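PDB 6LGO: cystathionine gamma-synthase from Xanthomonas oryzae pv. oryzae KACC 10331, which probably joins a homoserine ester to cysteine to make cystathionine, using pyridoxal phosphate as cofactor, and may also cleave cystathionine. Local coordinates for residues T86-I91 and D110-S115; V183-L188 and V203-T208. The protein carries 1 engineered substitution. One frame throughout, in Å; residues are numbered along the deposited sequence.

Overall arrangement
The two contacts follow one another along the chain, neither nested nor crossed. Leaving strand 80-84, the chain enters helix 87-98, runs through strand 104-108 and returns in interaction 1, where the start of helix 113-124 meets the start of helix 87-98, closing a loop of 18 residues. Interaction 2 closes a shorter one of 14 residues, pairing strands 180-184 and 202-206 as parallel neighbours of the seven-stranded sheet. The contacts meet where Ile91 packs on Leu204, helix against sheet. Both touch the bound aldimine of the cofactor with homolanthionine: interaction 1 at its phosphonate and imine, interaction 2 at its pyridine nitrogen and the same phosphonate.

Interaction 1. Residues T86-I91 and D110-S115; sequences TGMGAI and DAYGGS. With EBO ((2~{S})-2-azanyl-4-[(3~{S})-3-[(~{E})-[2-methyl-3-oxidanyl-5-(phosphonomethyl)pyridin-4-yl]methylideneamino]-4-oxidanyl-4-oxidanylidene-butyl]sulfanyl-butanoic acid), chain E.
Torsions of both residues bring the Met88 sulfur to the edge of the Tyr112 ring. The Met88 chain is bent twice (chi2 -49°, chi3 -49°), curling its thioether back beside the phenol, while CG of Tyr112 stands anti to its backbone N (chi1 168°) and carries the ring towards the cofactor. Met88 SD comes in the plane of the ring at its edge, 3.8 Å from Tyr112 CE2, a Met-aromatic contact. Beyond the sulfur, Met88 CE rests 3.5 Å from Gly114 O. The phenol lies nearly parallel over the pyridine and imine side of the homolanthionine aldimine EBO, as the aromatic residue covering the cofactor does in this family; Tyr112 CD2 is 3.6 Å from EBO C3. Gly114 N lies 3.2 Å above the opposite face of the Tyr112 ring, over its centre. The hydroxyl bonds to Arg59 of the second subunit. At the far end, Ile91 CD1 approaches Ser115 OG at 3.3 Å.

No hydrogen bond spans the two segments; the ligand joins them. Gly87 N donates to EBO O2, and Met88 N to EBO O1 at 2.9 Å, so the first turn of helix 87-98 presents its amides, and probably the positive end of its dipole, to the phosphonate. Thr86 is the N-cap, its OG1 accepting from Gly89 N at 2.9 Å and also bonding to Gly241 O of the second subunit. Met88 packs further on Leu118 and Ile91 on Phe119, both of helix 113-124, so the two helices, which follow strands 80-84 and 104-108, touch beside the cofactor.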
# COMPACT_ATOMS: atom_id res chain seq x y z
N THR A 86 8.60 10.21 12.17
CA THR A 86 8.37 11.65 11.88
C THR A 86 9.71 12.40 11.94
O THR A 86 10.70 11.87 12.47
CB THR A 86 7.35 12.29 12.85
OG1 THR A 86 7.99 12.41 14.13
CG2 THR A 86 6.08 11.46 12.98
N GLY A 87 9.73 13.60 11.36
CA GLY A 87 10.81 14.56 11.51
C GLY A 87 11.01 14.96 12.96
O GLY A 87 12.24 14.98 13.43
N MET A 88 9.91 15.24 13.69
CA MET A 88 10.12 15.50 15.15
C MET A 88 10.85 14.32 15.77
O MET A 88 11.66 14.54 16.67
CB MET A 88 8.84 15.82 15.96
CG MET A 88 8.30 17.24 15.62
SD MET A 88 9.57 18.59 15.66
CE MET A 88 10.24 18.12 17.26
N GLY A 89 10.46 13.11 15.37
CA GLY A 89 11.07 11.90 15.85
C GLY A 89 12.56 11.92 15.58
O GLY A 89 13.29 11.32 16.39
N ALA A 90 13.01 12.47 14.44
CA ALA A 90 14.43 12.43 14.11
C ALA A 90 15.12 13.37 15.11
O ALA A 90 16.23 13.06 15.58
CB ALA A 90 14.66 12.82 12.66
N ILE A 91 14.49 14.49 15.43
CA ILE A 91 15.08 15.45 16.41
C ILE A 91 15.11 14.74 17.78
O ILE A 91 16.10 14.76 18.52
CB ILE A 91 14.32 16.80 16.40
CG1 ILE A 91 14.54 17.55 15.08
CG2 ILE A 91 14.78 17.64 17.58
CD1 ILE A 91 13.58 18.71 14.83
N ASP A 110 14.87 31.08 16.09
CA ASP A 110 13.85 31.07 15.03
C ASP A 110 13.74 29.68 14.36
O ASP A 110 13.35 29.57 13.19
CB ASP A 110 14.23 32.09 13.98
CG ASP A 110 15.50 31.79 13.19
OD1 ASP A 110 16.28 30.92 13.63
OD2 ASP A 110 15.74 32.52 12.16
N ALA A 111 13.99 28.63 15.09
CA ALA A 111 13.75 27.27 14.59
C ALA A 111 12.26 27.03 14.44
O ALA A 111 11.44 27.75 15.04
CB ALA A 111 14.38 26.30 15.54
N TYR A 112 11.91 26.01 13.66
CA TYR A 112 10.52 25.48 13.57
C TYR A 112 9.90 25.43 14.97
O TYR A 112 10.55 25.03 15.93
CB TYR A 112 10.57 24.15 12.83
CG TYR A 112 9.28 23.37 12.92
CD1 TYR A 112 8.08 23.95 12.57
CD2 TYR A 112 9.26 22.14 13.56
CE1 TYR A 112 6.89 23.29 12.81
CE2 TYR A 112 8.08 21.46 13.75
CZ TYR A 112 6.88 22.03 13.39
OH TYR A 112 5.71 21.34 13.62
N GLY A 113 8.69 25.97 15.08
CA GLY A 113 7.88 26.03 16.30
C GLY A 113 7.70 24.68 16.96
O GLY A 113 7.78 24.67 18.20
N GLY A 114 7.59 23.58 16.22
CA GLY A 114 7.57 22.22 16.82
C GLY A 114 8.91 21.85 17.43
O GLY A 114 8.96 21.17 18.48
N SER A 115 10.00 22.36 16.88
CA SER A 115 11.34 22.17 17.50
C SER A 115 11.34 22.97 18.81
O SER A 115 11.69 22.41 19.86
CB SER A 115 12.46 22.53 16.51
OG SER A 115 12.38 21.74 15.29
O6 EBO E . 6.57 24.14 9.01
C15 EBO E . 5.81 23.16 8.67
O5 EBO E . 4.86 23.24 7.89
C8 EBO E . 5.95 21.78 9.18
C9 EBO E . 4.70 21.19 9.96
C10 EBO E . 3.75 22.23 10.65
S EBO E . 2.58 21.22 11.38
C11 EBO E . 2.25 22.27 12.71
C12 EBO E . 0.94 21.88 13.30
C13 EBO E . 0.83 20.63 14.13
C14 EBO E . 1.77 20.54 15.29
O4 EBO E . 2.92 20.18 15.10
O3 EBO E . 1.44 20.74 16.45
N2 EBO E . -0.58 20.74 14.50
N1 EBO E . 7.34 21.65 9.71
C7 EBO E . 7.87 20.58 10.08
C3 EBO E . 9.29 20.45 10.42
C2 EBO E . 10.19 21.47 9.99
O7 EBO E . 9.79 22.60 9.31
C4 EBO E . 9.79 19.23 11.12
C6 EBO E . 9.09 17.91 11.52
P EBO E . 7.85 16.65 10.84
O2 EBO E . 7.90 15.54 9.84
O1 EBO E . 7.58 15.73 12.10
O EBO E . 6.40 17.22 10.66
C5 EBO E . 11.22 19.42 11.40
N EBO E . 12.12 20.37 11.01
C1 EBO E . 11.61 21.39 10.34
C EBO E . 12.39 22.51 9.79

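Interaction 2. Residues V183-L188 and V203-T208; sequences VDNTFL and VLHSTT. With EBO ((2~{S})-2-azanyl-4-[(3~{S})-3-[(~{E})-[2-methyl-3-oxidanyl-5-(phosphonomethyl)pyridin-4-yl]methylideneamino]-4-oxidanyl-4-oxidanylidene-butyl]sulfanyl-butanoic acid), chain E.
Ser206 N donates to Thr186 OG1 in a nearly straight bond of 3.0 Å (171°), extending the pairing of the two segments beyond the strand end. The same hydroxyl donates to Asp184 OD1, on the syn side of that oxygen. Thr186 N reaches OD1 as well, at 3.1 Å, making an Asx turn. These two donors probably fix the rotation of the carboxylate, whose other oxygen, Asp184 OD2, lies 2.7 Å from the pyridine nitrogen N of EBO. At the phosphonate, Ser206 OG (2.8 Å) and Thr208 OG1 (2.9 Å) both donate to EBO O2.

Between the strands, Leu204 N bonds to Val183 O, and Asn185 N meets Leu204 O almost head-on at 3.0 Å. A water donates to Thr186 O and hydrogen-bonds to His205 ND1, while His205 NE2 pairs with Glu76 of helix 63-76. Around this polar network, Leu204 sets CG between its backbone N and carbonyl carbon (chi1 70°), bringing CD1 to 3.6 Å from Asp184 CG. On the other face of the sheet Val203 CG2 packs 3.4 Å from Asn185 CB. The pairing is parallel, and an aspartate at a strand end facing the pyridine nitrogen is a hallmark of the aspartate aminotransferase fold (fold type I) of pyridoxal phosphate enzymes.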
# COMPACT_ATOMS: atom_id res chain seq x y z
N VAL A 183 22.53 19.63 12.08
CA VAL A 183 21.89 20.63 11.19
C VAL A 183 20.58 20.00 10.68
O VAL A 183 20.56 18.93 10.00
CB VAL A 183 22.79 21.02 10.00
CG1 VAL A 183 22.13 22.10 9.18
CG2 VAL A 183 24.18 21.47 10.40
N ASP A 184 19.50 20.72 10.90
CA ASP A 184 18.21 20.41 10.28
C ASP A 184 18.25 21.01 8.87
O ASP A 184 18.11 22.20 8.70
CB ASP A 184 17.08 20.94 11.16
CG ASP A 184 15.69 20.61 10.68
OD1 ASP A 184 15.59 20.27 9.48
OD2 ASP A 184 14.73 20.76 11.52
N ASN A 185 18.33 20.13 7.89
CA ASN A 185 18.51 20.44 6.47
C ASN A 185 17.18 20.24 5.73
O ASN A 185 17.22 20.01 4.52
CB ASN A 185 19.64 19.60 5.90
CG ASN A 185 20.15 20.10 4.56
OD1 ASN A 185 20.72 19.29 3.82
ND2 ASN A 185 20.00 21.38 4.28
N THR A 186 16.04 20.33 6.41
CA THR A 186 14.72 20.03 5.79
C THR A 186 14.47 20.99 4.60
O THR A 186 13.93 20.55 3.59
CB THR A 186 13.65 20.15 6.87
OG1 THR A 186 13.92 19.22 7.92
CG2 THR A 186 12.25 20.00 6.33
N PHE A 187 14.70 22.28 4.79
CA PHE A 187 14.27 23.38 3.86
C PHE A 187 14.98 23.30 2.51
O PHE A 187 14.37 23.81 1.59
CB PHE A 187 14.41 24.78 4.44
CG PHE A 187 13.12 25.35 4.98
CD1 PHE A 187 12.20 24.55 5.66
CD2 PHE A 187 12.82 26.69 4.82
CE1 PHE A 187 11.04 25.08 6.22
CE2 PHE A 187 11.62 27.21 5.30
CZ PHE A 187 10.73 26.42 5.98
N LEU A 188 16.11 22.62 2.37
CA LEU A 188 16.84 22.60 1.09
C LEU A 188 17.04 21.19 0.56
O LEU A 188 17.19 21.02 -0.67
CB LEU A 188 18.17 23.32 1.36
CG LEU A 188 18.06 24.85 1.40
CD1 LEU A 188 19.42 25.52 1.62
CD2 LEU A 188 17.49 25.42 0.10
N VAL A 203 23.22 15.39 10.31
CA VAL A 203 22.23 16.16 9.56
C VAL A 203 20.93 15.37 9.63
O VAL A 203 20.95 14.09 9.65
CB VAL A 203 22.70 16.45 8.12
CG1 VAL A 203 22.90 15.18 7.31
CG2 VAL A 203 21.67 17.34 7.40
N LEU A 204 19.82 16.10 9.77
CA LEU A 204 18.53 15.44 9.91
C LEU A 204 17.50 16.14 9.03
O LEU A 204 17.70 17.31 8.65
CB LEU A 204 18.14 15.36 11.38
CG LEU A 204 17.77 16.64 12.08
CD1 LEU A 204 16.44 17.22 11.61
CD2 LEU A 204 17.70 16.33 13.60
N HIS A 205 16.44 15.42 8.69
CA HIS A 205 15.38 15.94 7.82
C HIS A 205 14.03 15.49 8.34
O HIS A 205 13.96 14.41 8.92
CB HIS A 205 15.50 15.35 6.43
CG HIS A 205 16.75 15.70 5.73
ND1 HIS A 205 16.81 16.77 4.85
CD2 HIS A 205 17.93 15.05 5.66
CE1 HIS A 205 18.06 16.77 4.34
NE2 HIS A 205 18.78 15.78 4.90
N SER A 206 13.03 16.33 8.12
CA SER A 206 11.64 15.90 7.91
C SER A 206 11.56 15.40 6.47
O SER A 206 11.61 16.23 5.57
CB SER A 206 10.70 16.99 8.13
OG SER A 206 9.43 16.53 7.78
N THR A 207 11.51 14.08 6.28
CA THR A 207 11.37 13.47 4.94
C THR A 207 9.98 13.77 4.42
O THR A 207 9.80 13.67 3.21
CB THR A 207 11.66 11.98 4.95
OG1 THR A 207 10.71 11.28 5.76
CG2 THR A 207 13.07 11.80 5.44
N THR A 208 9.09 14.22 5.31
CA THR A 208 7.74 14.69 4.96
C THR A 208 7.86 15.74 3.84
O THR A 208 6.85 15.93 3.08
CB THR A 208 7.05 15.29 6.17
OG1 THR A 208 7.21 14.40 7.30
CG2 THR A 208 5.62 15.60 5.87
O6 EBO E . 6.57 24.14 9.01
C15 EBO E . 5.81 23.16 8.67
O5 EBO E . 4.86 23.24 7.89
C8 EBO E . 5.95 21.78 9.18
C9 EBO E . 4.70 21.19 9.96
C10 EBO E . 3.75 22.23 10.65
S EBO E . 2.58 21.22 11.38
C11 EBO E . 2.25 22.27 12.71
C12 EBO E . 0.94 21.88 13.30
C13 EBO E . 0.83 20.63 14.13
C14 EBO E . 1.77 20.54 15.29
O4 EBO E . 2.92 20.18 15.10
O3 EBO E . 1.44 20.74 16.45
N2 EBO E . -0.58 20.74 14.50
N1 EBO E . 7.34 21.65 9.71
C7 EBO E . 7.87 20.58 10.08
C3 EBO E . 9.29 20.45 10.42
C2 EBO E . 10.19 21.47 9.99
O7 EBO E . 9.79 22.60 9.31
C4 EBO E . 9.79 19.23 11.12
C6 EBO E . 9.09 17.91 11.52
P EBO E . 7.85 16.65 10.84
O2 EBO E . 7.90 15.54 9.84
O1 EBO E . 7.58 15.73 12.10
O EBO E . 6.40 17.22 10.66
C5 EBO E . 11.22 19.42 11.40
N EBO E . 12.12 20.37 11.01
C1 EBO E . 11.61 21.39 10.34
C EBO E . 12.39 22.51 9.79
O HOH W 1 14.79 17.93 3.13